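Local coordinates for lysosome-associated membrane glycoprotein 3 (Homo sapiens, PDB 4AKM), which takes part in the unfolded protein response, in fusion of lysosomes with autophagosomes and in hepatocellular lipogenesis, as a glycoprotein of the lysosomal membrane, at residues Y98-F108 / Q122-L130. Sequence-based numbering, arbitrary orientation.
Sequences YQGIKHAVVMF and QSLQLSAHL
The turn that links strands 122-125 and 130-135 packs against an edge strand, 97-110, of the neighbouring sheet, meeting it at Gly100. The CA atoms of Gly100 and Ser127 come within 4.7 Å; Gly100 has no side chain on the face turned to Ser127, which probably lets the backbones come so near. Ser127 lays its CB 3.5 Å from Gln99 O, while its OG, turned between backbone N and carbonyl carbon (chi1 69°), points back into its own turn. There OG accepts from the backbone N of His129 and of Leu130, an ST turn and ST motif in one. Leu130 brings one methyl, CD2, to 3.6 Å from Gln99 CA. In this membrane-proximal luminal domain, a beta prism, the contact joins two antiparallel sheets: residues 98-102 turn one face of their sheet to the turn and pair edge-on with strand 80-90, whose Ala87 Leu126 also touches, along with Val132. Further along, Lys102 bends at chi2 and lays its aliphatic chain across the end of strand 122-125, CG 3.3 Å from Gln125 O and CB 4.0 Å from Leu124 CD2. Met107 SD reaches the same Leu124 methyl at 4.2 Å. At the far end Phe108 CE1 lies 3.6 Å from Gln122 CG; this ring also stacks with Phe116.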
loop_
_atom_site.group_PDB
_atom_site.type_symbol
_atom_site.label_atom_id
_atom_site.label_comp_id
_atom_site.label_asym_id
_atom_site.label_seq_id
_atom_site.Cartn_x
_atom_site.Cartn_y
_atom_site.Cartn_z
ATOM N N TYR A 98 3.459 7.561 15.256
ATOM C CA TYR A 98 2.463 8.220 14.432
ATOM C C TYR A 98 1.661 7.150 13.719
ATOM O O TYR A 98 2.210 6.142 13.288
ATOM C CB TYR A 98 3.136 9.124 13.402
ATOM C CG TYR A 98 3.919 10.265 14.006
ATOM C CD1 TYR A 98 3.307 11.483 14.282
ATOM C CD2 TYR A 98 5.270 10.127 14.300
ATOM C CE1 TYR A 98 4.019 12.530 14.835
ATOM C CE2 TYR A 98 5.988 11.167 14.849
ATOM C CZ TYR A 98 5.358 12.367 15.116
ATOM O OH TYR A 98 6.070 13.412 15.667
ATOM N N GLN A 99 0.364 7.360 13.587
ATOM C CA GLN A 99 -0.435 6.391 12.864
ATOM C C GLN A 99 -1.706 6.985 12.292
ATOM O O GLN A 99 -2.106 8.097 12.639
ATOM C CB GLN A 99 -0.753 5.182 13.739
ATOM C CG GLN A 99 -1.430 5.506 15.040
ATOM C CD GLN A 99 -1.972 4.266 15.698
ATOM O OE1 GLN A 99 -2.642 3.459 15.055
ATOM N NE2 GLN A 99 -1.672 4.091 16.981
ATOM N N GLY A 100 -2.335 6.240 11.394
ATOM C CA GLY A 100 -3.539 6.750 10.776
ATOM C C GLY A 100 -4.158 5.790 9.795
ATOM O O GLY A 100 -3.473 4.939 9.222
ATOM N N ILE A 101 -5.465 5.930 9.605
ATOM C CA ILE A 101 -6.199 5.069 8.694
ATOM C C ILE A 101 -7.169 5.890 7.874
ATOM O O ILE A 101 -7.893 6.729 8.404
ATOM C CB ILE A 101 -6.998 3.971 9.443
ATOM C CG1 ILE A 101 -6.078 3.116 10.319
ATOM C CG2 ILE A 101 -7.765 3.092 8.460
ATOM C CD1 ILE A 101 -6.687 1.793 10.741
ATOM N N LYS A 102 -7.156 5.657 6.570
ATOM C CA LYS A 102 -8.180 6.163 5.680
ATOM C C LYS A 102 -9.113 5.009 5.373
ATOM O O LYS A 102 -8.692 3.970 4.828
ATOM C CB LYS A 102 -7.556 6.715 4.405
ATOM C CG LYS A 102 -7.387 8.217 4.421
ATOM C CD LYS A 102 -8.662 8.894 3.959
ATOM C CE LYS A 102 -8.374 10.297 3.447
ATOM N NZ LYS A 102 -9.403 10.747 2.468
ATOM N N HIS A 103 -10.378 5.201 5.730
ATOM C CA HIS A 103 -11.327 4.105 5.805
ATOM C C HIS A 103 -12.153 3.853 4.555
ATOM O O HIS A 103 -12.352 2.699 4.161
ATOM C CB HIS A 103 -12.246 4.297 7.009
ATOM C CG HIS A 103 -11.618 3.900 8.305
ATOM N ND1 HIS A 103 -10.962 4.795 9.121
ATOM C CD2 HIS A 103 -11.524 2.694 8.916
ATOM C CE1 HIS A 103 -10.505 4.162 10.187
ATOM N NE2 HIS A 103 -10.831 2.886 10.084
ATOM N N ALA A 104 -12.650 4.914 3.936
ATOM C CA ALA A 104 -13.623 4.743 2.863
ATOM C C ALA A 104 -13.146 5.382 1.582
ATOM O O ALA A 104 -13.689 6.398 1.149
ATOM C CB ALA A 104 -14.971 5.323 3.272
ATOM N N VAL A 105 -12.133 4.782 0.969
ATOM C CA VAL A 105 -11.522 5.371 -0.217
ATOM C C VAL A 105 -11.631 4.453 -1.424
ATOM O O VAL A 105 -11.690 3.231 -1.289
ATOM C CB VAL A 105 -10.040 5.716 0.028
ATOM C CG1 VAL A 105 -9.915 6.745 1.143
ATOM C CG2 VAL A 105 -9.249 4.461 0.367
ATOM N N VAL A 106 -11.680 5.054 -2.605
ATOM C CA VAL A 106 -11.600 4.291 -3.838
ATOM C C VAL A 106 -10.286 4.649 -4.519
ATOM O O VAL A 106 -10.112 5.762 -5.025
ATOM C CB VAL A 106 -12.798 4.563 -4.758
ATOM C CG1 VAL A 106 -12.494 4.108 -6.175
ATOM C CG2 VAL A 106 -14.033 3.856 -4.224
ATOM N N MET A 107 -9.360 3.697 -4.517
ATOM C CA MET A 107 -7.988 3.989 -4.894
ATOM C C MET A 107 -7.389 2.908 -5.779
ATOM O O MET A 107 -7.484 1.717 -5.478
ATOM C CB MET A 107 -7.135 4.179 -3.639
ATOM C CG MET A 107 -5.767 4.752 -3.919
ATOM S SD MET A 107 -4.814 5.028 -2.424
ATOM C CE MET A 107 -3.482 6.034 -3.074
ATOM N N PHE A 108 -6.767 3.348 -6.868
ATOM C CA PHE A 108 -6.179 2.459 -7.864
ATOM C C PHE A 108 -7.230 1.504 -8.400
ATOM O O PHE A 108 -6.949 0.329 -8.615
ATOM C CB PHE A 108 -5.007 1.646 -7.295
ATOM C CG PHE A 108 -3.828 2.471 -6.856
ATOM C CD1 PHE A 108 -3.860 3.857 -6.887
ATOM C CD2 PHE A 108 -2.672 1.846 -6.424
ATOM C CE1 PHE A 108 -2.769 4.598 -6.478
ATOM C CE2 PHE A 108 -1.578 2.579 -6.019
ATOM C CZ PHE A 108 -1.624 3.958 -6.046
ATOM N N GLN A 122 2.051 8.538 -6.116
ATOM C CA GLN A 122 0.706 8.685 -5.569
ATOM C C GLN A 122 0.773 8.973 -4.078
ATOM O O GLN A 122 1.700 8.547 -3.394
ATOM C CB GLN A 122 -0.148 7.445 -5.844
ATOM C CG GLN A 122 -0.436 7.203 -7.320
ATOM C CD GLN A 122 -1.119 8.384 -7.995
ATOM O OE1 GLN A 122 -0.458 9.279 -8.530
ATOM N NE2 GLN A 122 -2.450 8.387 -7.978
ATOM N N SER A 123 -0.223 9.688 -3.576
ATOM C CA SER A 123 -0.173 10.209 -2.220
ATOM C C SER A 123 -1.514 10.132 -1.515
ATOM O O SER A 123 -2.570 10.264 -2.137
ATOM C CB SER A 123 0.297 11.660 -2.244
ATOM O OG SER A 123 -0.134 12.347 -1.085
ATOM N N LEU A 124 -1.462 9.938 -0.203
ATOM C CA LEU A 124 -2.670 9.880 0.604
ATOM C C LEU A 124 -2.398 10.371 2.023
ATOM O O LEU A 124 -1.475 9.891 2.685
ATOM C CB LEU A 124 -3.186 8.449 0.644
ATOM C CG LEU A 124 -4.592 8.305 1.209
ATOM C CD1 LEU A 124 -5.571 9.017 0.291
ATOM C CD2 LEU A 124 -4.950 6.836 1.378
ATOM N N GLN A 125 -3.186 11.337 2.489
ATOM C CA GLN A 125 -3.101 11.745 3.890
ATOM C C GLN A 125 -3.860 10.739 4.743
ATOM O O GLN A 125 -5.066 10.562 4.575
ATOM C CB GLN A 125 -3.651 13.158 4.104
ATOM C CG GLN A 125 -2.666 14.274 3.797
ATOM C CD GLN A 125 -1.859 14.719 5.007
ATOM O OE1 GLN A 125 -1.692 13.977 5.973
ATOM N NE2 GLN A 125 -1.355 15.949 4.957
ATOM N N LEU A 126 -3.147 10.074 5.647
ATOM C CA LEU A 126 -3.754 9.056 6.504
ATOM C C LEU A 126 -4.331 9.675 7.772
ATOM O O LEU A 126 -5.485 9.436 8.124
ATOM C CB LEU A 126 -2.739 7.963 6.841
ATOM C CG LEU A 126 -2.134 7.263 5.623
ATOM C CD1 LEU A 126 -1.262 6.107 6.051
ATOM C CD2 LEU A 126 -3.218 6.798 4.653
ATOM N N SER A 127 -3.510 10.470 8.451
ATOM C CA SER A 127 -3.962 11.303 9.553
ATOM C C SER A 127 -3.635 12.738 9.187
ATOM O O SER A 127 -3.377 13.046 8.026
ATOM C CB SER A 127 -3.254 10.924 10.849
ATOM O OG SER A 127 -1.886 11.286 10.798
ATOM N N ALA A 128 -3.643 13.619 10.177
ATOM C CA ALA A 128 -3.312 15.019 9.953
ATOM C C ALA A 128 -1.803 15.231 9.850
ATOM O O ALA A 128 -1.346 16.220 9.285
ATOM C CB ALA A 128 -3.893 15.870 11.067
ATOM N N HIS A 129 -1.034 14.297 10.402
ATOM C CA HIS A 129 0.422 14.405 10.415
ATOM C C HIS A 129 1.075 13.289 9.611
ATOM O O HIS A 129 2.258 13.346 9.299
ATOM C CB HIS A 129 0.964 14.345 11.847
ATOM C CG HIS A 129 0.408 15.397 12.753
ATOM N ND1 HIS A 129 -0.645 15.160 13.609
ATOM C CD2 HIS A 129 0.761 16.693 12.939
ATOM C CE1 HIS A 129 -0.918 16.263 14.284
ATOM N NE2 HIS A 129 -0.080 17.208 13.896
ATOM N N LEU A 130 0.307 12.257 9.301
ATOM C CA LEU A 130 0.874 11.091 8.645
ATOM C C LEU A 130 0.357 10.949 7.228
ATOM O O LEU A 130 -0.842 10.997 6.972
ATOM C CB LEU A 130 0.610 9.814 9.453
ATOM C CG LEU A 130 1.131 8.525 8.806
ATOM C CD1 LEU A 130 2.646 8.539 8.683
ATOM C CD2 LEU A 130 0.654 7.295 9.556
#